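Local structure of Fe(2+) transporter FeoB (Methanocaldococcus jannaschii, 2WJI) at residues 128-133 with 141-146; 3-8 with 74-79; 43-48 with 157-162. The protein probably moves ferrous iron across the cell membrane in a GTP-driven system, its N-terminal G domain, described here, binding GDP and GTP. All coordinates share one frame; numbering follows the deposited sequence.

Interaction 1: 128-133 with 141-146; sequences IDVDKL and VVPLSA. With GNP (phosphoaminophosphonic acid-guanylate ester), chain C.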
loop_
_atom_site.group_PDB
_atom_site.type_symbol
_atom_site.label_atom_id
_atom_site.label_comp_id
_atom_site.label_asym_id
_atom_site.label_seq_id
_atom_site.Cartn_x
_atom_site.Cartn_y
_atom_site.Cartn_z
ATOM N N ILE A 128 4.335 -1.295 17.855
ATOM C CA ILE A 128 5.135 -0.758 16.763
ATOM C C ILE A 128 5.387 0.727 16.983
ATOM O O ILE A 128 4.443 1.513 17.066
ATOM C CB ILE A 128 4.427 -0.920 15.405
ATOM C CG1 ILE A 128 3.869 -2.335 15.247
ATOM C CG2 ILE A 128 5.381 -0.584 14.277
ATOM C CD1 ILE A 128 4.926 -3.399 15.113
ATOM N N ASP A 129 6.653 1.116 17.080
ATOM C CA ASP A 129 6.986 2.533 17.162
ATOM C C ASP A 129 6.990 3.135 15.760
ATOM O O ASP A 129 7.990 3.068 15.046
ATOM C CB ASP A 129 8.342 2.740 17.843
ATOM C CG ASP A 129 8.571 4.187 18.266
ATOM O OD1 ASP A 129 7.933 5.096 17.691
ATOM O OD2 ASP A 129 9.393 4.414 19.178
ATOM N N VAL A 130 5.859 3.717 15.369
ATOM C CA VAL A 130 5.701 4.275 14.028
ATOM C C VAL A 130 6.665 5.424 13.751
ATOM O O VAL A 130 7.232 5.518 12.663
ATOM C CB VAL A 130 4.258 4.759 13.786
ATOM C CG1 VAL A 130 4.224 5.854 12.725
ATOM C CG2 VAL A 130 3.366 3.591 13.402
ATOM N N ASP A 131 6.843 6.301 14.732
ATOM C CA ASP A 131 7.707 7.463 14.556
ATOM C C ASP A 131 9.159 7.048 14.356
ATOM O O ASP A 131 9.912 7.711 13.642
ATOM C CB ASP A 131 7.585 8.418 15.747
ATOM C CG ASP A 131 6.355 9.306 15.659
ATOM O OD1 ASP A 131 6.300 10.318 16.390
ATOM O OD2 ASP A 131 5.447 8.998 14.856
ATOM N N LYS A 132 9.540 5.944 14.985
ATOM C CA LYS A 132 10.901 5.433 14.901
ATOM C C LYS A 132 11.119 4.687 13.589
ATOM O O LYS A 132 12.178 4.789 12.969
ATOM C CB LYS A 132 11.180 4.511 16.086
ATOM C CG LYS A 132 12.586 3.938 16.132
ATOM C CD LYS A 132 12.750 3.034 17.347
ATOM C CE LYS A 132 14.192 2.584 17.529
ATOM N NZ LYS A 132 14.343 1.655 18.688
ATOM N N LEU A 133 10.108 3.935 13.173
ATOM C CA LEU A 133 10.153 3.217 11.906
ATOM C C LEU A 133 10.275 4.216 10.756
ATOM O O LEU A 133 11.009 3.994 9.792
ATOM C CB LEU A 133 8.889 2.373 11.746
ATOM C CG LEU A 133 8.771 1.441 10.542
ATOM C CD1 LEU A 133 9.939 0.472 10.496
ATOM C CD2 LEU A 133 7.446 0.697 10.601
ATOM N N VAL A 141 4.962 6.637 7.231
ATOM C CA VAL A 141 4.241 5.447 7.668
ATOM C C VAL A 141 2.844 5.799 8.155
ATOM O O VAL A 141 2.680 6.642 9.036
ATOM C CB VAL A 141 4.974 4.719 8.816
ATOM C CG1 VAL A 141 4.113 3.584 9.346
ATOM C CG2 VAL A 141 6.325 4.196 8.345
ATOM N N VAL A 142 1.839 5.144 7.587
ATOM C CA VAL A 142 0.457 5.374 7.996
ATOM C C VAL A 142 -0.116 4.157 8.704
ATOM O O VAL A 142 -0.343 3.126 8.079
ATOM C CB VAL A 142 -0.439 5.695 6.784
ATOM C CG1 VAL A 142 -1.846 6.044 7.246
ATOM C CG2 VAL A 142 0.156 6.824 5.965
ATOM N N PRO A 143 -0.360 4.272 10.018
ATOM C CA PRO A 143 -0.942 3.150 10.764
ATOM C C PRO A 143 -2.437 3.020 10.491
ATOM O O PRO A 143 -3.159 4.003 10.572
ATOM C CB PRO A 143 -0.718 3.543 12.231
ATOM C CG PRO A 143 0.239 4.703 12.209
ATOM C CD PRO A 143 0.042 5.381 10.896
ATOM N N LEU A 144 -2.913 1.824 10.177
ATOM C CA LEU A 144 -4.349 1.669 9.996
ATOM C C LEU A 144 -4.869 0.274 10.305
ATOM O O LEU A 144 -4.098 -0.666 10.491
ATOM C CB LEU A 144 -4.771 2.101 8.591
ATOM C CG LEU A 144 -4.275 1.332 7.369
ATOM C CD1 LEU A 144 -5.133 1.666 6.171
ATOM C CD2 LEU A 144 -2.810 1.632 7.084
ATOM N N SER A 145 -6.190 0.161 10.376
ATOM C CA SER A 145 -6.847 -1.133 10.474
ATOM C C SER A 145 -7.974 -1.132 9.455
ATOM O O SER A 145 -9.097 -0.716 9.759
ATOM C CB SER A 145 -7.394 -1.370 11.882
ATOM O OG SER A 145 -6.367 -1.245 12.849
ATOM N N ALA A 146 -7.668 -1.601 8.252
ATOM C CA ALA A 146 -8.555 -1.430 7.107
ATOM C C ALA A 146 -9.874 -2.188 7.201
ATOM O O ALA A 146 -10.899 -1.728 6.679
ATOM C CB ALA A 146 -7.831 -1.794 5.825
HETATM P PG GNP C . -4.040 -11.324 -1.638
HETATM O O1G GNP C . -4.603 -10.525 -2.769
HETATM O O2G GNP C . -2.523 -11.300 -1.577
HETATM O O3G GNP C . -4.627 -12.691 -1.893
HETATM N N3B GNP C . -4.610 -10.799 -0.233
HETATM P PB GNP C . -4.897 -9.285 0.205
HETATM O O1B GNP C . -3.617 -8.587 0.430
HETATM O O2B GNP C . -5.783 -8.680 -0.790
HETATM O O3A GNP C . -5.644 -9.304 1.549
HETATM P PA GNP C . -7.155 -9.074 1.792
HETATM O O1A GNP C . -7.428 -7.614 1.808
HETATM O O2A GNP C . -7.993 -9.892 0.886
HETATM O "O5'" GNP C . -7.399 -9.586 3.252
HETATM C "C5'" GNP C . -6.633 -10.673 3.754
HETATM C "C4'" GNP C . -7.138 -11.062 5.131
HETATM O "O4'" GNP C . -6.671 -10.121 6.133
HETATM C "C3'" GNP C . -8.657 -11.106 5.263
HETATM O "O3'" GNP C . -9.020 -12.133 6.178
HETATM C "C2'" GNP C . -8.968 -9.750 5.861
HETATM O "O2'" GNP C . -10.161 -9.767 6.616
HETATM C "C1'" GNP C . -7.785 -9.580 6.800
HETATM N N9 GNP C . -7.558 -8.180 7.116
HETATM C C8 GNP C . -7.486 -7.135 6.224
HETATM N N7 GNP C . -7.289 -5.984 6.808
HETATM C C5 GNP C . -7.244 -6.284 8.169
HETATM C C6 GNP C . -7.056 -5.443 9.293
HETATM O O6 GNP C . -6.893 -4.212 9.313
HETATM N N1 GNP C . -7.079 -6.154 10.496
HETATM C C2 GNP C . -7.260 -7.516 10.600
HETATM N N2 GNP C . -7.252 -8.027 11.845
HETATM N N3 GNP C . -7.431 -8.315 9.551
HETATM C C4 GNP C . -7.414 -7.635 8.374
#

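Interaction 2: 3-8 with 74-79; sequences SYEIAL and RDYIIN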
loop_
_atom_site.group_PDB
_atom_site.type_symbol
_atom_site.label_atom_id
_atom_site.label_comp_id
_atom_site.label_asym_id
_atom_site.label_seq_id
_atom_site.Cartn_x
_atom_site.Cartn_y
_atom_site.Cartn_z
ATOM N N SER A 3 -5.050 14.509 -11.987
ATOM C CA SER A 3 -5.049 13.117 -11.547
ATOM C C SER A 3 -3.631 12.606 -11.298
ATOM O O SER A 3 -2.675 13.087 -11.905
ATOM C CB SER A 3 -5.765 12.223 -12.561
ATOM O OG SER A 3 -5.163 12.330 -13.839
ATOM N N TYR A 4 -3.513 11.644 -10.385
ATOM C CA TYR A 4 -2.251 10.981 -10.076
ATOM C C TYR A 4 -2.432 9.468 -10.178
ATOM O O TYR A 4 -3.535 8.957 -9.965
ATOM C CB TYR A 4 -1.816 11.303 -8.645
ATOM C CG TYR A 4 -1.555 12.759 -8.374
ATOM C CD1 TYR A 4 -0.324 13.323 -8.666
ATOM C CD2 TYR A 4 -2.534 13.566 -7.794
ATOM C CE1 TYR A 4 -0.072 14.663 -8.413
ATOM C CE2 TYR A 4 -2.291 14.911 -7.543
ATOM C CZ TYR A 4 -1.057 15.450 -7.854
ATOM O OH TYR A 4 -0.798 16.779 -7.602
ATOM N N GLU A 5 -1.347 8.749 -10.461
ATOM C CA GLU A 5 -1.402 7.286 -10.515
ATOM C C GLU A 5 -0.748 6.627 -9.304
ATOM O O GLU A 5 0.418 6.894 -8.998
ATOM C CB GLU A 5 -0.787 6.760 -11.815
ATOM C CG GLU A 5 -1.480 7.295 -13.057
ATOM C CD GLU A 5 -1.684 6.223 -14.108
ATOM O OE1 GLU A 5 -1.822 6.574 -15.301
ATOM O OE2 GLU A 5 -1.712 5.027 -13.738
ATOM N N ILE A 6 -1.511 5.760 -8.636
ATOM C CA ILE A 6 -1.103 5.119 -7.390
ATOM C C ILE A 6 -1.187 3.602 -7.520
ATOM O O ILE A 6 -2.171 3.083 -8.051
ATOM C CB ILE A 6 -2.036 5.587 -6.226
ATOM C CG1 ILE A 6 -2.237 7.104 -6.281
ATOM C CG2 ILE A 6 -1.501 5.155 -4.879
ATOM C CD1 ILE A 6 -1.073 7.895 -5.730
ATOM N N ALA A 7 -0.161 2.890 -7.048
ATOM C CA ALA A 7 -0.178 1.430 -7.027
ATOM C C ALA A 7 -0.105 0.913 -5.600
ATOM O O ALA A 7 0.676 1.426 -4.801
ATOM C CB ALA A 7 0.993 0.864 -7.838
ATOM N N LEU A 8 -0.920 -0.098 -5.294
ATOM C CA LEU A 8 -0.854 -0.812 -4.023
ATOM C C LEU A 8 -0.003 -2.064 -4.224
ATOM O O LEU A 8 -0.199 -2.814 -5.188
ATOM C CB LEU A 8 -2.254 -1.221 -3.562
ATOM C CG LEU A 8 -3.324 -0.121 -3.585
ATOM C CD1 LEU A 8 -4.675 -0.649 -3.104
ATOM C CD2 LEU A 8 -2.884 1.083 -2.758
ATOM N N ARG A 74 6.872 -5.986 -10.957
ATOM C CA ARG A 74 8.103 -5.268 -11.271
ATOM C C ARG A 74 8.011 -4.444 -12.554
ATOM O O ARG A 74 8.476 -3.305 -12.591
ATOM C CB ARG A 74 9.292 -6.229 -11.336
ATOM C CG ARG A 74 10.457 -5.708 -12.154
ATOM C CD ARG A 74 11.781 -6.065 -11.510
ATOM N NE ARG A 74 12.894 -5.880 -12.430
ATOM C CZ ARG A 74 14.061 -5.344 -12.091
ATOM N NH1 ARG A 74 14.259 -4.919 -10.849
ATOM N NH2 ARG A 74 15.023 -5.218 -12.997
ATOM N N ASP A 75 7.424 -5.024 -13.598
ATOM C CA ASP A 75 7.249 -4.320 -14.868
ATOM C C ASP A 75 6.374 -3.081 -14.705
ATOM O O ASP A 75 6.612 -2.051 -15.352
ATOM C CB ASP A 75 6.637 -5.242 -15.924
ATOM C CG ASP A 75 7.617 -6.294 -16.429
ATOM O OD1 ASP A 75 7.194 -7.161 -17.227
ATOM O OD2 ASP A 75 8.805 -6.258 -16.032
ATOM N N TYR A 76 5.359 -3.170 -13.848
ATOM C CA TYR A 76 4.478 -2.025 -13.652
ATOM C C TYR A 76 5.227 -0.847 -13.038
ATOM O O TYR A 76 5.147 0.280 -13.526
ATOM C CB TYR A 76 3.259 -2.381 -12.797
ATOM C CG TYR A 76 2.315 -1.210 -12.661
ATOM C CD1 TYR A 76 1.345 -0.957 -13.623
ATOM C CD2 TYR A 76 2.417 -0.332 -11.586
ATOM C CE1 TYR A 76 0.492 0.129 -13.505
ATOM C CE2 TYR A 76 1.574 0.741 -11.464
ATOM C CZ TYR A 76 0.613 0.973 -12.424
ATOM O OH TYR A 76 -0.226 2.060 -12.291
ATOM N N ILE A 77 5.971 -1.105 -11.970
ATOM C CA ILE A 77 6.679 -0.028 -11.291
ATOM C C ILE A 77 7.732 0.629 -12.190
ATOM O O ILE A 77 7.846 1.854 -12.233
ATOM C CB ILE A 77 7.308 -0.513 -9.975
ATOM C CG1 ILE A 77 6.203 -0.845 -8.968
ATOM C CG2 ILE A 77 8.233 0.545 -9.400
ATOM C CD1 ILE A 77 6.701 -1.505 -7.720
ATOM N N ILE A 78 8.479 -0.195 -12.918
ATOM C CA ILE A 78 9.550 0.277 -13.801
ATOM C C ILE A 78 9.053 1.004 -15.046
ATOM O O ILE A 78 9.554 2.070 -15.403
ATOM C CB ILE A 78 10.440 -0.901 -14.266
ATOM C CG1 ILE A 78 11.334 -1.381 -13.123
ATOM C CG2 ILE A 78 11.284 -0.491 -15.461
ATOM C CD1 ILE A 78 12.283 -0.319 -12.609
ATOM N N ASN A 79 8.081 0.412 -15.725
ATOM C CA ASN A 79 7.623 0.946 -17.000
ATOM C C ASN A 79 6.457 1.921 -16.875
ATOM O O ASN A 79 6.372 2.889 -17.621
ATOM C CB ASN A 79 7.262 -0.202 -17.938
ATOM C CG ASN A 79 8.429 -1.141 -18.168
ATOM O OD1 ASN A 79 9.575 -0.700 -18.263
ATOM N ND2 ASN A 79 8.150 -2.441 -18.239
#

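Interaction 3: 43-48 with 157-162; sequences GEFEYN and KAISIA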
loop_
_atom_site.group_PDB
_atom_site.type_symbol
_atom_site.label_atom_id
_atom_site.label_comp_id
_atom_site.label_asym_id
_atom_site.label_seq_id
_atom_site.Cartn_x
_atom_site.Cartn_y
_atom_site.Cartn_z
ATOM N N GLY A 43 -9.382 1.420 -9.981
ATOM C CA GLY A 43 -10.430 2.299 -9.495
ATOM C C GLY A 43 -9.858 3.667 -9.200
ATOM O O GLY A 43 -8.745 3.976 -9.620
ATOM N N GLU A 44 -10.607 4.487 -8.473
ATOM C CA GLU A 44 -10.130 5.815 -8.118
ATOM C C GLU A 44 -10.886 6.386 -6.923
ATOM O O GLU A 44 -11.988 5.936 -6.598
ATOM C CB GLU A 44 -10.245 6.765 -9.321
ATOM C CG GLU A 44 -11.672 6.972 -9.814
ATOM C CD GLU A 44 -11.776 7.918 -11.008
ATOM O OE1 GLU A 44 -12.678 8.778 -11.004
ATOM O OE2 GLU A 44 -10.965 7.803 -11.951
ATOM N N PHE A 45 -10.271 7.362 -6.259
ATOM C CA PHE A 45 -10.965 8.208 -5.296
ATOM C C PHE A 45 -10.545 9.655 -5.502
ATOM O O PHE A 45 -9.543 9.938 -6.155
ATOM C CB PHE A 45 -10.677 7.784 -3.856
ATOM C CG PHE A 45 -9.237 7.931 -3.449
ATOM C CD1 PHE A 45 -8.796 9.089 -2.833
ATOM C CD2 PHE A 45 -8.330 6.902 -3.665
ATOM C CE1 PHE A 45 -7.475 9.225 -2.449
ATOM C CE2 PHE A 45 -7.011 7.032 -3.279
ATOM C CZ PHE A 45 -6.584 8.202 -2.672
ATOM N N GLU A 46 -11.326 10.564 -4.934
ATOM C CA GLU A 46 -11.072 11.990 -5.030
ATOM C C GLU A 46 -10.671 12.460 -3.637
ATOM O O GLU A 46 -11.231 12.003 -2.654
ATOM C CB GLU A 46 -12.365 12.680 -5.455
ATOM C CG GLU A 46 -12.200 13.960 -6.232
ATOM C CD GLU A 46 -13.404 14.230 -7.116
ATOM O OE1 GLU A 46 -13.558 13.530 -8.146
ATOM O OE2 GLU A 46 -14.196 15.135 -6.775
ATOM N N TYR A 47 -9.687 13.345 -3.541
ATOM C CA TYR A 47 -9.349 13.938 -2.249
ATOM C C TYR A 47 -8.833 15.369 -2.406
ATOM O O TYR A 47 -7.903 15.624 -3.160
ATOM C CB TYR A 47 -8.329 13.086 -1.486
ATOM C CG TYR A 47 -7.981 13.674 -0.134
ATOM C CD1 TYR A 47 -8.796 13.459 0.970
ATOM C CD2 TYR A 47 -6.841 14.446 0.036
ATOM C CE1 TYR A 47 -8.484 13.997 2.209
ATOM C CE2 TYR A 47 -6.520 14.989 1.266
ATOM C CZ TYR A 47 -7.344 14.762 2.349
ATOM O OH TYR A 47 -7.026 15.306 3.572
ATOM N N ASN A 48 -9.446 16.297 -1.679
ATOM C CA ASN A 48 -9.101 17.715 -1.768
ATOM C C ASN A 48 -8.937 18.212 -3.192
ATOM O O ASN A 48 -7.914 18.792 -3.540
ATOM C CB ASN A 48 -7.842 18.036 -0.958
ATOM C CG ASN A 48 -7.658 19.526 -0.737
ATOM O OD1 ASN A 48 -8.580 20.315 -0.955
ATOM N ND2 ASN A 48 -6.466 19.919 -0.300
ATOM N N LYS A 157 -4.968 11.160 2.934
ATOM C CA LYS A 157 -4.285 12.421 3.159
ATOM C C LYS A 157 -2.787 12.274 2.947
ATOM O O LYS A 157 -2.159 13.121 2.307
ATOM C CB LYS A 157 -4.584 12.966 4.557
ATOM C CG LYS A 157 -3.786 14.203 4.931
ATOM C CD LYS A 157 -4.300 14.809 6.232
ATOM C CE LYS A 157 -3.197 15.547 6.977
ATOM N NZ LYS A 157 -2.748 16.778 6.271
ATOM N N ALA A 158 -2.217 11.205 3.494
ATOM C CA ALA A 158 -0.798 10.940 3.348
ATOM C C ALA A 158 -0.459 10.760 1.885
ATOM O O ALA A 158 0.568 11.252 1.418
ATOM C CB ALA A 158 -0.397 9.710 4.141
ATOM N N ILE A 159 -1.322 10.056 1.157
ATOM C CA ILE A 159 -1.132 9.892 -0.290
ATOM C C ILE A 159 -1.063 11.241 -1.023
ATOM O O ILE A 159 -0.128 11.512 -1.778
ATOM C CB ILE A 159 -2.248 9.021 -0.913
ATOM C CG1 ILE A 159 -2.082 7.567 -0.487
ATOM C CG2 ILE A 159 -2.243 9.132 -2.429
ATOM C CD1 ILE A 159 -3.185 6.646 -0.998
ATOM N N SER A 160 -2.047 12.096 -0.798
ATOM C CA SER A 160 -2.099 13.372 -1.513
ATOM C C SER A 160 -0.883 14.278 -1.263
ATOM O O SER A 160 -0.579 15.144 -2.068
ATOM C CB SER A 160 -3.381 14.127 -1.158
ATOM O OG SER A 160 -3.305 14.599 0.166
ATOM N N ILE A 161 -0.221 14.102 -0.127
ATOM C CA ILE A 161 0.985 14.863 0.177
ATOM C C ILE A 161 2.186 14.190 -0.476
ATOM O O ILE A 161 3.050 14.861 -1.050
ATOM C CB ILE A 161 1.221 14.958 1.703
ATOM C CG1 ILE A 161 0.250 15.955 2.338
ATOM C CG2 ILE A 161 2.661 15.356 2.009
ATOM C CD1 ILE A 161 0.112 15.805 3.873
ATOM N N ALA A 162 2.218 12.860 -0.406
ATOM C CA ALA A 162 3.337 12.086 -0.936
ATOM C C ALA A 162 3.518 12.159 -2.457
ATOM O O ALA A 162 4.633 11.985 -2.946
ATOM C CB ALA A 162 3.239 10.623 -0.481
#

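Interaction 1: 128-133 with 141-146
Val130 meets Val141 and Pro143 through its two methyl branches, and these apolar contacts make up most of the interface. Both CG1 and CG2 reach Val141 CG1, each at 4.1 Å, while CG2 makes the closer touch on the proline, 3.5 Å from Pro143 CG. A chi1 of 154° puts CG1 roughly opposite the backbone N and turns both methyls to the strand. One helical turn further, Leu133 adds a looser touch, its CG 4.3 Å from Val141 CG2. With both methyls gone, as in an alanine here, the proline ring and Val141 CG1 would probably lose their close partner in the helix and a gap would open between them.

The polar bonds run within or beside the segments. Asp129 is the N-cap of helix 130-137: its OD1 accepts from Lys132 N at 3.3 Å, the donor sitting well above the carboxylate plane. Glu134 of the same helix accepts from Val141 N, a polar tie to the strand's first residue.

The helix and strand close a beta-alpha-beta crossover, and the chain runs on within a few residues to the G5 segment, where Ala146 N lies 2.9 Å from O6 of the GTP analogue and also donates to Asn116. Between the two segments themselves the side chains meet through hydrocarbon, which sets the helix against the strand by shape and not by directed bonds.

Interaction 2: 3-8 with 74-79
Where Ala7 faces Tyr76 the two backbones stay well apart, Ala7 CA and Ile77 CA being 8.2 Å from each other, and the helix widens into a pi-type turn over 76-79. The tyrosine bridges that distance. With CG anti to its own backbone nitrogen (chi1 -177°), the ring extends from the helix to the strand and reaches two residues of the same strand face.

Near the middle of the ring's length the methyl of Ala7 approaches, its CB 3.7 Å from Tyr76 CE2 and 4.2 Å from CD2. The approach is oblique, nearest to these two carbons. At the far end the hydroxyl draws near the carboxylate of Glu5, with Tyr76 OH 3.6 Å from Glu5 OE2. This is too long to count as a hydrogen bond, and the planes of ring and carboxylate are 48° apart. Glu5 arrives there by a bend at chi2 (-138°), its exposed chain lying at the margin of the contact.

This is the helix-on-sheet packing of a P-loop GTPase fold, with helix 68-80 laid on strand 3-9, which leads into the P-loop and runs between strands 50-56 and 84-90. Tyr76 spreads beyond Ala7 onto Val55, onto Pro82 in the loop after the helix, and near Leu57 of a segment predicted to bind GTP, while Ile6, pointing the other way, packs on Val86 and Val163.

Interaction 3: 43-48 with 157-162
Tyr47 lies against Lys157 and Ser160, and Phe45 against Ile159, where strand 43-47 passes helix 157-162 nearly at right angles (82°), the axes 9.7 Å apart at their closest. Helix 152-162, the last of the G domain, here packs across the outermost strand 42-47 on one face of the sheet of this P-loop GTPase fold.

Lys157 comes first, and its backbone and the start of its side chain do the work. Its N sits over one face of the Tyr47 ring, and its CB is 3.5 Å from Tyr47 OH, with CG next to it at 3.7 Å. The chain then carries its ammonium group off from the ring. Tyr47 extends to this position with CG anti to the backbone N (chi1 -179°).

Ile159, two residues on, points into the buried side. Its CD1 meets Phe45 CZ at 4.1 Å, arriving at the ring edge close to the ring plane; the Phe45 ring also meets that of Phe52, the two planes about 10° apart.

Ser160 completes the contact. Its OG approaches Tyr47 CE2 obliquely, at 3.4 Å, and donates to Lys157 O at 2.8 Å. Ile161 N reaches the same carbonyl from the same side of its plane, so this oxygen is gripped twice.

Tyr47 OH and Ser160 OG thus lie against carbons of the partner, and neither they nor Lys157 N are hydrogen-bonded across the contact; the buried serine hydroxyl is satisfied within the helix.

From the N terminus, strand 3-8 opens interaction 2, and edge-strand segment 43-48 opens interaction 3 before helix segment 74-79 closes the first loop; the two contacts therefore cross. Interaction 1 is a short local closure, 128-133 with 141-146, lying wholly within the long span that ends when 157-162 returns to 43-48. All three reach one sheet. Helices 68-80 and 130-137 pack on one face, helix 152-162 on the other, and the strands link them: Ile6 CD1 touches Ile159 CG2 at 3.7 Å, and Val142 CG2 touches Ala158 CB at 3.5 Å. Together they tie both outer strands and the inner strand 3-9 to helices on the two faces of the sheet.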